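Globin (Geobacter sulfurreducens, PDB 2W31) binds heme b with six-coordinate iron as the globin domain of a globin-coupled sensor, and probably takes part in binding oxygen. Local coordinates at residues Y11-E16 with L139-D144; H84-I89 with L143-A148; V109-T114 with A134-L139. One frame throughout, in Å; residues are numbered along the deposited sequence. Where two conformers were deposited one is given.

Overall arrangement
All three contacts are buried, and all three are made by successive parts of the long last helix 125-151, so they differ in partner and chemistry rather than in depth. Contact 3, closest to the middle of the chain, pairs this helix with 100-121 through a salt bridge flanked by aliphatic packing. Contact 1 lays Y11 and F13, from the join between the first two helices, on the next turn and mixes a ring face with a hydroxyl-carboxylate meeting; D140 of contact 1 and R111 of contact 3 join in a salt bridge. Contact 2, sharing L143 and D144 with contact 1, is almost wholly apolar and borders the heme. The second subunit touches every one.

Contact 1. Residues Y11-E16 with L139-D144; sequences YRFTDE and LDINLD
Y11 lays one ring face on I141 CG1 and sets its hydroxyl against D144, so that one side chain spans nearly a turn of helix 125-151. The I141 side chain runs past the ring in the opposite sense, and the CH-pi contact puts CG1 3.8 Å from the ring centroid and 22° off the normal. The touch is offset toward the rim, where I141 CG1 comes to 3.5 Å from Y11 CD2. At the far edge, in the ring plane, the Y11 OH donates to D144 OD2 over 2.6 Å, although the place of that oxygen is less sure because another atom crowds it. The carboxylate gets there because D144 extends its CG anti to the backbone N (chi1 -178°), and its plane is turned 62° from the ring. D140 meets the ring obliquely, its CB 4.0 Å from Y11 CE1, while its carboxylate turns to R111 and to N108 and R111 of the second subunit. Beyond R12 in the chain, F13 crosses the same isoleucine at about a right angle, I141 CD1 meeting its ring obliquely 4.2 Å from F13 CD1. With an alanine in place of Y11, D144 would probably be left without its hydroxyl partner and a gap would be likely to open beside I141 CG1. Between the two aromatics the chain turns sharply: R12, at positive phi, closes a Schellman motif, and T14 is the N-cap of helix 15-23. An N-terminal helix, followed by helix 15-23, is thus folded against the last helix of the globin fold in a protoglobin-family domain.

Contact 2. Residues H84-I89 with L143-A148; sequences HNLQKI and LDIMSA. With HEM (protoporphyrin IX containing Fe), chain C.
L86 and I145 meet at about a right angle where helices 80-96 and 125-151 cross at -52°, their local axes 8.0 Å apart. The packing is aliphatic: I145 CG2 presses on L86 CB at 3.5 Å and also touches Q87 CG, the two side chains crossing at a slant, while the CD1 tips of L86 and I145 meet. I145 and I89 were each modelled in two conformers, so these details belong to one of them. M146 bends at its last torsion (chi3 71°), bringing CE to 3.8 Å from I89 CG2.

Polar links are few: Q87 O is hydrogen-bonded to S149 OG of helix 125-151, and a water donates to I145 O and weakly joins Q87 NE2.

The heme lies against I89 and M146, with I89 CG2 over pyrrole atoms C3A and C4A and M146 CE near C2B. M146 SD is 3.7 Å from the methyl CMB. K88 NZ stands 3.6 Å from the propionate oxygen O1A. I89 O also accepts a bond from ND1 of the axial ligand H93. Hydrocarbon and thioether thus face the porphyrin and lysine charge its propionate edge, as suits a cofactor with an apolar rim and charged propionates.

Contact 3. Residues V109-T114 with A134-L139; sequences VVRQFT and AVEKIL
R111 and E136 form the salt bridge that ties the two helices, NH1 donating a hydrogen bond to OE1 at 2.8 Å with an N-H...O angle of 151°. The oxygen lies at the guanidinium edge, close to its plane, and is met on its syn side but tilted out of the carboxylate plane, and the two flat groups are well out of parallel. A bend at chi3 (-55°) swings the arginine head back over its own chain, and OE1 consequently also sits 3.3 Å from R111 CG. With D140 of both chains also round it, the guanidinium sits among carboxylates from both subunits. OE2 of E136 comes close to its counterpart on the second subunit, which would probably raise the proton affinity of one of the pair.

These charges lie on the paired helices 100-121 and 125-151, the G and H helices of the globin fold, running nearly antiparallel here (166°, local axes 10.8 Å apart). In globin-coupled sensors this pair builds the dimer interface, and the second subunit indeed packs against R111 and E136.

Beside the salt bridge, L139 slides along R111 in the opposite sense, its CD1 resting 3.7 Å from R111 CA and also touching CB. One turn further, T114 places its CG2 methyl 3.7 Å from V135 CG1. That methyl is held toward its partner because T114 OG1 turns back to V110 O at 2.9 Å, reaching that oxygen from the opposite face to T114 N. Farther toward the heme, V110 CG1 meets L139 CD2 at 4.0 Å, and the V110 side chain lies about 5 Å, nearest atoms, from the heme, at a vinyl group.

Contact 1. Residues Y11-E16 with L139-D144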
loop_
_atom_site.group_PDB
_atom_site.type_symbol
_atom_site.label_atom_id
_atom_site.label_comp_id
_atom_site.label_asym_id
_atom_site.label_seq_id
_atom_site.Cartn_x
_atom_site.Cartn_y
_atom_site.Cartn_z
ATOM N N TYR A 11 -10.239 -8.695 -0.249
ATOM C CA TYR A 11 -8.840 -8.802 0.178
ATOM C C TYR A 11 -8.468 -10.179 0.729
ATOM O O TYR A 11 -7.337 -10.384 1.133
ATOM C CB TYR A 11 -8.556 -7.741 1.276
ATOM C CG TYR A 11 -8.416 -6.327 0.740
ATOM C CD1 TYR A 11 -7.189 -5.885 0.228
ATOM C CD2 TYR A 11 -9.479 -5.444 0.731
ATOM C CE1 TYR A 11 -7.022 -4.586 -0.273
ATOM C CE2 TYR A 11 -9.333 -4.148 0.240
ATOM C CZ TYR A 11 -8.117 -3.736 -0.296
ATOM O OH TYR A 11 -7.975 -2.424 -0.762
ATOM N N ARG A 12 -9.435 -11.108 0.730
ATOM C CA ARG A 12 -9.273 -12.414 1.373
ATOM C C ARG A 12 -8.753 -12.278 2.818
ATOM O O ARG A 12 -7.841 -12.970 3.261
ATOM C CB ARG A 12 -8.385 -13.336 0.529
ATOM C CG ARG A 12 -9.032 -13.630 -0.826
ATOM C CD ARG A 12 -8.219 -14.598 -1.678
ATOM N NE ARG A 12 -8.764 -14.658 -3.032
ATOM C CZ ARG A 12 -8.196 -15.342 -4.013
ATOM N NH1 ARG A 12 -7.068 -16.015 -3.778
ATOM N NH2 ARG A 12 -8.755 -15.339 -5.221
ATOM N N PHE A 13 -9.360 -11.354 3.545
ATOM C CA PHE A 13 -9.050 -11.140 4.966
ATOM C C PHE A 13 -10.011 -12.022 5.749
ATOM O O PHE A 13 -11.232 -11.858 5.652
ATOM C CB PHE A 13 -9.264 -9.670 5.297
ATOM C CG PHE A 13 -8.900 -9.306 6.744
ATOM C CD1 PHE A 13 -7.683 -8.709 7.041
ATOM C CD2 PHE A 13 -9.798 -9.563 7.801
ATOM C CE1 PHE A 13 -7.346 -8.353 8.358
ATOM C CE2 PHE A 13 -9.450 -9.201 9.139
ATOM C CZ PHE A 13 -8.225 -8.599 9.404
ATOM N N THR A 14 -9.462 -12.924 6.545
ATOM C CA THR A 14 -10.294 -13.891 7.289
ATOM C C THR A 14 -10.067 -13.842 8.781
ATOM O O THR A 14 -9.211 -13.093 9.261
ATOM C CB THR A 14 -9.945 -15.311 6.894
ATOM O OG1 THR A 14 -8.593 -15.609 7.272
ATOM C CG2 THR A 14 -10.130 -15.510 5.380
ATOM N N ASP A 15 -10.813 -14.679 9.527
ATOM C CA ASP A 15 -10.579 -14.738 10.970
ATOM C C ASP A 15 -9.133 -15.108 11.322
ATOM O O ASP A 15 -8.619 -14.648 12.347
ATOM C CB ASP A 15 -11.534 -15.718 11.639
ATOM C CG ASP A 15 -12.990 -15.278 11.516
ATOM O OD1 ASP A 15 -13.252 -14.055 11.656
ATOM O OD2 ASP A 15 -13.879 -16.146 11.298
ATOM N N GLU A 16 -8.469 -15.900 10.475
ATOM C CA GLU A 16 -7.060 -16.174 10.704
ATOM C C GLU A 16 -6.222 -14.894 10.671
ATOM O O GLU A 16 -5.320 -14.740 11.479
ATOM C CB GLU A 16 -6.446 -17.151 9.700
ATOM C CG GLU A 16 -5.261 -17.908 10.356
ATOM C CD GLU A 16 -4.089 -18.337 9.447
ATOM O OE1 GLU A 16 -4.228 -18.405 8.199
ATOM O OE2 GLU A 16 -3.004 -18.621 10.016
ATOM N N LEU A 139 -3.455 -2.702 6.530
ATOM C CA LEU A 139 -2.965 -1.352 6.116
ATOM C C LEU A 139 -3.625 -0.977 4.783
ATOM O O LEU A 139 -4.072 0.170 4.603
ATOM C CB LEU A 139 -1.433 -1.303 5.973
ATOM C CG LEU A 139 -0.695 -1.536 7.286
ATOM C CD1 LEU A 139 0.791 -1.552 7.002
ATOM C CD2 LEU A 139 -1.042 -0.452 8.256
ATOM N N ASP A 140 -3.658 -1.922 3.830
ATOM C CA ASP A 140 -4.272 -1.624 2.505
ATOM C C ASP A 140 -5.770 -1.340 2.621
ATOM O O ASP A 140 -6.277 -0.461 1.913
ATOM C CB ASP A 140 -3.944 -2.722 1.477
ATOM C CG ASP A 140 -2.510 -2.623 0.946
ATOM O OD1 ASP A 140 -1.766 -1.681 1.336
ATOM O OD2 ASP A 140 -2.142 -3.517 0.150
ATOM N N ILE A 141 -6.472 -2.055 3.507
ATOM C CA ILE A 141 -7.884 -1.766 3.764
ATOM C C ILE A 141 -8.050 -0.360 4.337
ATOM O O ILE A 141 -8.906 0.408 3.868
ATOM C CB ILE A 141 -8.518 -2.840 4.690
ATOM C CG1 ILE A 141 -8.645 -4.169 3.930
ATOM C CG2 ILE A 141 -9.880 -2.353 5.301
ATOM C CD1 ILE A 141 -8.928 -5.434 4.777
ATOM N N ASN A 142 -7.203 0.010 5.307
ATOM C CA ASN A 142 -7.253 1.367 5.872
ATOM C C ASN A 142 -7.058 2.445 4.801
ATOM O O ASN A 142 -7.810 3.415 4.708
ATOM C CB ASN A 142 -6.236 1.510 7.012
ATOM C CG ASN A 142 -6.784 1.020 8.355
ATOM O OD1 ASN A 142 -6.984 1.841 9.275
ATOM N ND2 ASN A 142 -7.051 -0.270 8.470
ATOM N N LEU A 143 -6.022 2.266 3.981
ATOM C CA LEU A 143 -5.719 3.235 2.935
ATOM C C LEU A 143 -6.852 3.306 1.892
ATOM O O LEU A 143 -7.209 4.394 1.397
ATOM C CB LEU A 143 -4.393 2.814 2.253
ATOM C CG LEU A 143 -3.917 3.720 1.108
ATOM C CD1 LEU A 143 -3.707 5.170 1.554
ATOM C CD2 LEU A 143 -2.617 3.146 0.524
ATOM N N ASP A 144 -7.455 2.162 1.592
ATOM C CA ASP A 144 -8.546 2.063 0.602
ATOM C C ASP A 144 -9.733 2.913 1.097
ATOM O O ASP A 144 -10.242 3.806 0.386
ATOM C CB ASP A 144 -8.902 0.575 0.476
ATOM C CG ASP A 144 -10.010 0.255 -0.563
ATOM O OD1 ASP A 144 -10.740 1.181 -1.068
ATOM O OD2 ASP A 144 -10.158 -0.965 -0.863
#

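Contact 2. Residues H84-I89 with L143-A148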
loop_
_atom_site.group_PDB
_atom_site.type_symbol
_atom_site.label_atom_id
_atom_site.label_comp_id
_atom_site.label_asym_id
_atom_site.label_seq_id
_atom_site.Cartn_x
_atom_site.Cartn_y
_atom_site.Cartn_z
ATOM N N HIS A 84 -16.902 2.418 9.491
ATOM C CA HIS A 84 -17.533 3.715 9.637
ATOM C C HIS A 84 -16.555 4.688 10.243
ATOM O O HIS A 84 -16.457 5.839 9.820
ATOM C CB HIS A 84 -18.777 3.581 10.505
ATOM C CG HIS A 84 -19.835 2.719 9.889
ATOM N ND1 HIS A 84 -19.848 2.403 8.544
ATOM C CD2 HIS A 84 -20.920 2.109 10.428
ATOM C CE1 HIS A 84 -20.883 1.622 8.286
ATOM N NE2 HIS A 84 -21.554 1.436 9.409
ATOM N N ASN A 85 -15.807 4.214 11.232
ATOM C CA ASN A 85 -14.799 5.028 11.869
ATOM C C ASN A 85 -13.678 5.453 10.905
ATOM O O ASN A 85 -13.214 6.603 10.959
ATOM C CB ASN A 85 -14.221 4.304 13.080
ATOM C CG ASN A 85 -13.416 5.217 13.930
ATOM O OD1 ASN A 85 -13.930 6.220 14.434
ATOM N ND2 ASN A 85 -12.138 4.927 14.061
ATOM N N LEU A 86 -13.264 4.548 10.017
ATOM C CA LEU A 86 -12.269 4.894 8.992
ATOM C C LEU A 86 -12.759 5.956 8.012
ATOM O O LEU A 86 -11.987 6.830 7.585
ATOM C CB LEU A 86 -11.831 3.647 8.233
ATOM C CG LEU A 86 -10.759 2.782 8.906
ATOM C CD1 LEU A 86 -10.653 1.479 8.181
ATOM C CD2 LEU A 86 -9.445 3.518 8.879
ATOM N N GLN A 87 -14.042 5.883 7.672
ATOM C CA GLN A 87 -14.651 6.878 6.785
ATOM C C GLN A 87 -14.566 8.236 7.477
ATOM O O GLN A 87 -14.250 9.247 6.843
ATOM C CB GLN A 87 -16.104 6.501 6.455
ATOM C CG GLN A 87 -16.220 5.189 5.700
ATOM C CD GLN A 87 -17.628 4.739 5.360
ATOM O OE1 GLN A 87 -18.502 4.636 6.221
ATOM N NE2 GLN A 87 -17.841 4.421 4.088
ATOM N N LYS A 88 -14.806 8.248 8.791
ATOM C CA LYS A 88 -14.727 9.480 9.585
ATOM C C LYS A 88 -13.321 10.046 9.593
ATOM O O LYS A 88 -13.106 11.263 9.418
ATOM C CB LYS A 88 -15.176 9.194 11.026
ATOM C CG LYS A 88 -15.027 10.340 12.016
ATOM C CD LYS A 88 -15.613 9.978 13.388
ATOM C CE LYS A 88 -15.247 11.041 14.409
ATOM N NZ LYS A 88 -14.780 10.400 15.679
ATOM N N ILE A 89 -12.346 9.155 9.777
ATOM C CA ILE A 89 -10.933 9.534 9.802
ATOM C C ILE A 89 -10.576 10.160 8.451
ATOM O O ILE A 89 -9.950 11.200 8.377
ATOM C CB ILE A 89 -10.008 8.319 10.145
ATOM C CG1 ILE A 89 -10.278 7.830 11.580
ATOM C CG2 ILE A 89 -8.545 8.710 10.015
ATOM C CD1 ILE A 89 -9.835 6.378 11.865
ATOM N N LEU A 143 -6.022 2.266 3.981
ATOM C CA LEU A 143 -5.719 3.235 2.935
ATOM C C LEU A 143 -6.852 3.306 1.892
ATOM O O LEU A 143 -7.209 4.394 1.397
ATOM C CB LEU A 143 -4.393 2.814 2.253
ATOM C CG LEU A 143 -3.917 3.720 1.108
ATOM C CD1 LEU A 143 -3.707 5.170 1.554
ATOM C CD2 LEU A 143 -2.617 3.146 0.524
ATOM N N ASP A 144 -7.455 2.162 1.592
ATOM C CA ASP A 144 -8.546 2.063 0.602
ATOM C C ASP A 144 -9.733 2.913 1.097
ATOM O O ASP A 144 -10.242 3.806 0.386
ATOM C CB ASP A 144 -8.902 0.575 0.476
ATOM C CG ASP A 144 -10.010 0.255 -0.563
ATOM O OD1 ASP A 144 -10.740 1.181 -1.068
ATOM O OD2 ASP A 144 -10.158 -0.965 -0.863
ATOM N N ILE A 145 -10.165 2.681 2.332
ATOM C CA ILE A 145 -11.361 3.364 2.854
ATOM C C ILE A 145 -11.103 4.873 3.016
ATOM O O ILE A 145 -11.959 5.711 2.675
ATOM C CB ILE A 145 -11.816 2.723 4.185
ATOM C CG1 ILE A 145 -12.380 1.320 3.954
ATOM C CG2 ILE A 145 -12.866 3.629 4.872
ATOM C CD1 ILE A 145 -12.266 0.377 5.150
ATOM N N MET A 146 -9.917 5.224 3.497
ATOM C CA MET A 146 -9.543 6.639 3.631
ATOM C C MET A 146 -9.501 7.335 2.269
ATOM O O MET A 146 -9.955 8.505 2.136
ATOM C CB MET A 146 -8.206 6.797 4.363
ATOM C CG MET A 146 -8.271 6.467 5.858
ATOM S SD MET A 146 -6.733 6.786 6.717
ATOM C CE MET A 146 -6.618 8.582 6.746
ATOM N N SER A 147 -8.973 6.623 1.260
ATOM C CA SER A 147 -8.852 7.185 -0.101
ATOM C C SER A 147 -10.240 7.472 -0.650
ATOM O O SER A 147 -10.474 8.536 -1.282
ATOM C CB SER A 147 -8.104 6.238 -1.043
ATOM O OG SER A 147 -6.775 6.143 -0.648
ATOM N N ALA A 148 -11.169 6.554 -0.403
ATOM C CA ALA A 148 -12.542 6.715 -0.849
ATOM C C ALA A 148 -13.252 7.933 -0.228
ATOM O O ALA A 148 -14.132 8.511 -0.877
ATOM C CB ALA A 148 -13.314 5.464 -0.617
HETATM C CHA HEM C . -6.608 13.454 12.446
HETATM C CHB HEM C . -5.195 8.986 11.328
HETATM C CHC HEM C . -2.170 10.880 8.049
HETATM C CHD HEM C . -2.698 15.204 10.139
HETATM C C1A HEM C . -6.508 12.080 12.428
HETATM C C2A HEM C . -7.310 11.154 13.207
HETATM C C3A HEM C . -6.907 9.910 12.920
HETATM C C4A HEM C . -5.845 10.037 11.926
HETATM C CMA HEM C . -7.430 8.571 13.475
HETATM C CAA HEM C . -8.452 11.562 14.193
HETATM C CBA HEM C . -9.628 11.894 13.266
HETATM C CGA HEM C . -10.981 11.941 13.948
HETATM O O1A HEM C . -11.512 10.875 14.367
HETATM O O2A HEM C . -11.539 13.070 14.051
HETATM C C1B HEM C . -4.353 9.110 10.235
HETATM C C2B HEM C . -3.872 8.034 9.382
HETATM C C3B HEM C . -3.038 8.549 8.472
HETATM C C4B HEM C . -2.922 9.974 8.751
HETATM C CMB HEM C . -4.337 6.572 9.564
HETATM C CAB HEM C . -2.262 7.838 7.366
HETATM C CBB HEM C . -1.670 6.646 7.570
HETATM C C1C HEM C . -1.984 12.200 8.378
HETATM C C2C HEM C . -0.997 13.092 7.818
HETATM C C3C HEM C . -1.118 14.277 8.424
HETATM C C4C HEM C . -2.210 14.179 9.370
HETATM C CMC HEM C . 0.024 12.739 6.739
HETATM C CAC HEM C . -0.268 15.531 8.133
HETATM C CBC HEM C . 0.382 16.221 9.065
HETATM C C1D HEM C . -3.873 15.162 10.843
HETATM C C2D HEM C . -4.573 16.335 11.387
HETATM C C3D HEM C . -5.797 15.802 12.103
HETATM C C4D HEM C . -5.712 14.353 11.948
HETATM C CMD HEM C . -4.158 17.792 11.226
HETATM C CAD HEM C . -6.882 16.595 12.881
HETATM C CBD HEM C . -7.887 17.257 11.959
HETATM C CGD HEM C . -8.665 18.271 12.774
HETATM O O1D HEM C . -8.063 19.230 13.330
HETATM O O2D HEM C . -9.903 18.121 12.863
HETATM N NA HEM C . -5.608 11.376 11.657
HETATM N NB HEM C . -3.759 10.271 9.818
HETATM N NC HEM C . -2.721 12.884 9.339
HETATM N ND HEM C . -4.584 14.040 11.201
HETATM FE FE HEM C . -4.149 12.132 10.506
HETATM O O HOH W 1 -14.951 5.033 2.363
#

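Contact 3. Residues V109-T114 with A134-L139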
loop_
_atom_site.group_PDB
_atom_site.type_symbol
_atom_site.label_atom_id
_atom_site.label_comp_id
_atom_site.label_asym_id
_atom_site.label_seq_id
_atom_site.Cartn_x
_atom_site.Cartn_y
_atom_site.Cartn_z
ATOM N N VAL A 109 5.160 5.019 5.458
ATOM C CA VAL A 109 5.965 5.080 6.673
ATOM C C VAL A 109 5.536 3.971 7.673
ATOM O O VAL A 109 6.363 3.258 8.244
ATOM C CB VAL A 109 5.862 6.467 7.348
ATOM C CG1 VAL A 109 6.696 6.486 8.675
ATOM C CG2 VAL A 109 6.318 7.552 6.385
ATOM N N VAL A 110 4.229 3.862 7.906
ATOM C CA VAL A 110 3.712 2.847 8.836
ATOM C C VAL A 110 4.031 1.432 8.326
ATOM O O VAL A 110 4.403 0.523 9.093
ATOM C CB VAL A 110 2.197 3.050 9.036
ATOM C CG1 VAL A 110 1.587 1.994 9.933
ATOM C CG2 VAL A 110 1.925 4.458 9.584
ATOM N N ARG A 111 3.871 1.243 7.024
ATOM C CA ARG A 111 4.084 -0.077 6.443
ATOM C C ARG A 111 5.558 -0.519 6.636
ATOM O O ARG A 111 5.830 -1.635 7.053
ATOM C CB ARG A 111 3.746 0.029 4.960
ATOM C CG ARG A 111 3.676 -1.228 4.272
ATOM C CD ARG A 111 3.610 -0.934 2.736
ATOM N NE ARG A 111 2.536 -0.036 2.282
ATOM C CZ ARG A 111 1.243 -0.400 2.201
ATOM N NH1 ARG A 111 0.855 -1.585 2.622
ATOM N NH2 ARG A 111 0.303 0.419 1.752
ATOM N N GLN A 112 6.521 0.374 6.374
ATOM C CA GLN A 112 7.939 -0.019 6.447
ATOM C C GLN A 112 8.262 -0.310 7.910
ATOM O O GLN A 112 8.978 -1.270 8.213
ATOM C CB GLN A 112 8.828 1.116 5.923
ATOM C CG GLN A 112 8.454 1.597 4.500
ATOM C CD GLN A 112 9.046 0.761 3.367
ATOM O OE1 GLN A 112 9.342 -0.435 3.541
ATOM N NE2 GLN A 112 9.202 1.388 2.180
ATOM N N PHE A 113 7.721 0.512 8.819
ATOM C CA PHE A 113 8.024 0.357 10.245
ATOM C C PHE A 113 7.505 -0.994 10.746
ATOM O O PHE A 113 8.219 -1.740 11.474
ATOM C CB PHE A 113 7.338 1.483 11.019
ATOM C CG PHE A 113 7.594 1.452 12.532
ATOM C CD1 PHE A 113 8.684 2.127 13.109
ATOM C CD2 PHE A 113 6.735 0.733 13.367
ATOM C CE1 PHE A 113 8.915 2.070 14.489
ATOM C CE2 PHE A 113 6.948 0.696 14.772
ATOM C CZ PHE A 113 8.042 1.342 15.310
ATOM N N THR A 114 6.254 -1.316 10.392
ATOM C CA THR A 114 5.621 -2.539 10.897
ATOM C C THR A 114 6.237 -3.791 10.298
ATOM O O THR A 114 6.450 -4.790 11.015
ATOM C CB THR A 114 4.122 -2.478 10.638
ATOM O OG1 THR A 114 3.625 -1.254 11.187
ATOM C CG2 THR A 114 3.400 -3.630 11.344
ATOM N N ALA A 134 -1.086 -10.525 6.854
ATOM C CA ALA A 134 -2.202 -9.957 7.620
ATOM C C ALA A 134 -2.031 -8.424 7.741
ATOM O O ALA A 134 -3.003 -7.665 7.601
ATOM C CB ALA A 134 -2.265 -10.596 9.034
ATOM N N VAL A 135 -0.807 -7.975 8.061
ATOM C CA VAL A 135 -0.540 -6.532 8.240
ATOM C C VAL A 135 -0.728 -5.803 6.902
ATOM O O VAL A 135 -1.343 -4.726 6.856
ATOM C CB VAL A 135 0.888 -6.293 8.761
ATOM C CG1 VAL A 135 1.343 -4.854 8.531
ATOM C CG2 VAL A 135 0.952 -6.689 10.236
ATOM N N GLU A 136 -0.217 -6.379 5.809
ATOM C CA GLU A 136 -0.433 -5.698 4.511
ATOM C C GLU A 136 -1.908 -5.562 4.158
ATOM O O GLU A 136 -2.320 -4.520 3.614
ATOM C CB GLU A 136 0.325 -6.372 3.381
ATOM C CG GLU A 136 1.833 -6.368 3.533
ATOM C CD GLU A 136 2.516 -5.116 3.097
ATOM O OE1 GLU A 136 2.081 -3.987 3.403
ATOM O OE2 GLU A 136 3.602 -5.263 2.474
ATOM N N LYS A 137 -2.725 -6.578 4.461
ATOM C CA LYS A 137 -4.156 -6.472 4.234
ATOM C C LYS A 137 -4.804 -5.351 5.077
ATOM O O LYS A 137 -5.535 -4.531 4.561
ATOM C CB LYS A 137 -4.863 -7.807 4.507
ATOM C CG LYS A 137 -4.585 -8.879 3.483
ATOM C CD LYS A 137 -5.232 -10.160 3.933
ATOM C CE LYS A 137 -4.497 -11.369 3.379
ATOM N NZ LYS A 137 -4.949 -12.677 3.943
ATOM N N ILE A 138 -4.536 -5.314 6.376
ATOM C CA ILE A 138 -5.197 -4.282 7.188
ATOM C C ILE A 138 -4.740 -2.867 6.813
ATOM O O ILE A 138 -5.557 -1.938 6.765
ATOM C CB ILE A 138 -5.124 -4.592 8.709
ATOM C CG1 ILE A 138 -6.220 -3.813 9.457
ATOM C CG2 ILE A 138 -3.733 -4.330 9.343
ATOM C CD1 ILE A 138 -7.618 -4.220 9.060
ATOM N N LEU A 139 -3.455 -2.702 6.530
ATOM C CA LEU A 139 -2.965 -1.352 6.116
ATOM C C LEU A 139 -3.625 -0.977 4.783
ATOM O O LEU A 139 -4.072 0.170 4.603
ATOM C CB LEU A 139 -1.433 -1.303 5.973
ATOM C CG LEU A 139 -0.695 -1.536 7.286
ATOM C CD1 LEU A 139 0.791 -1.552 7.002
ATOM C CD2 LEU A 139 -1.042 -0.452 8.256
#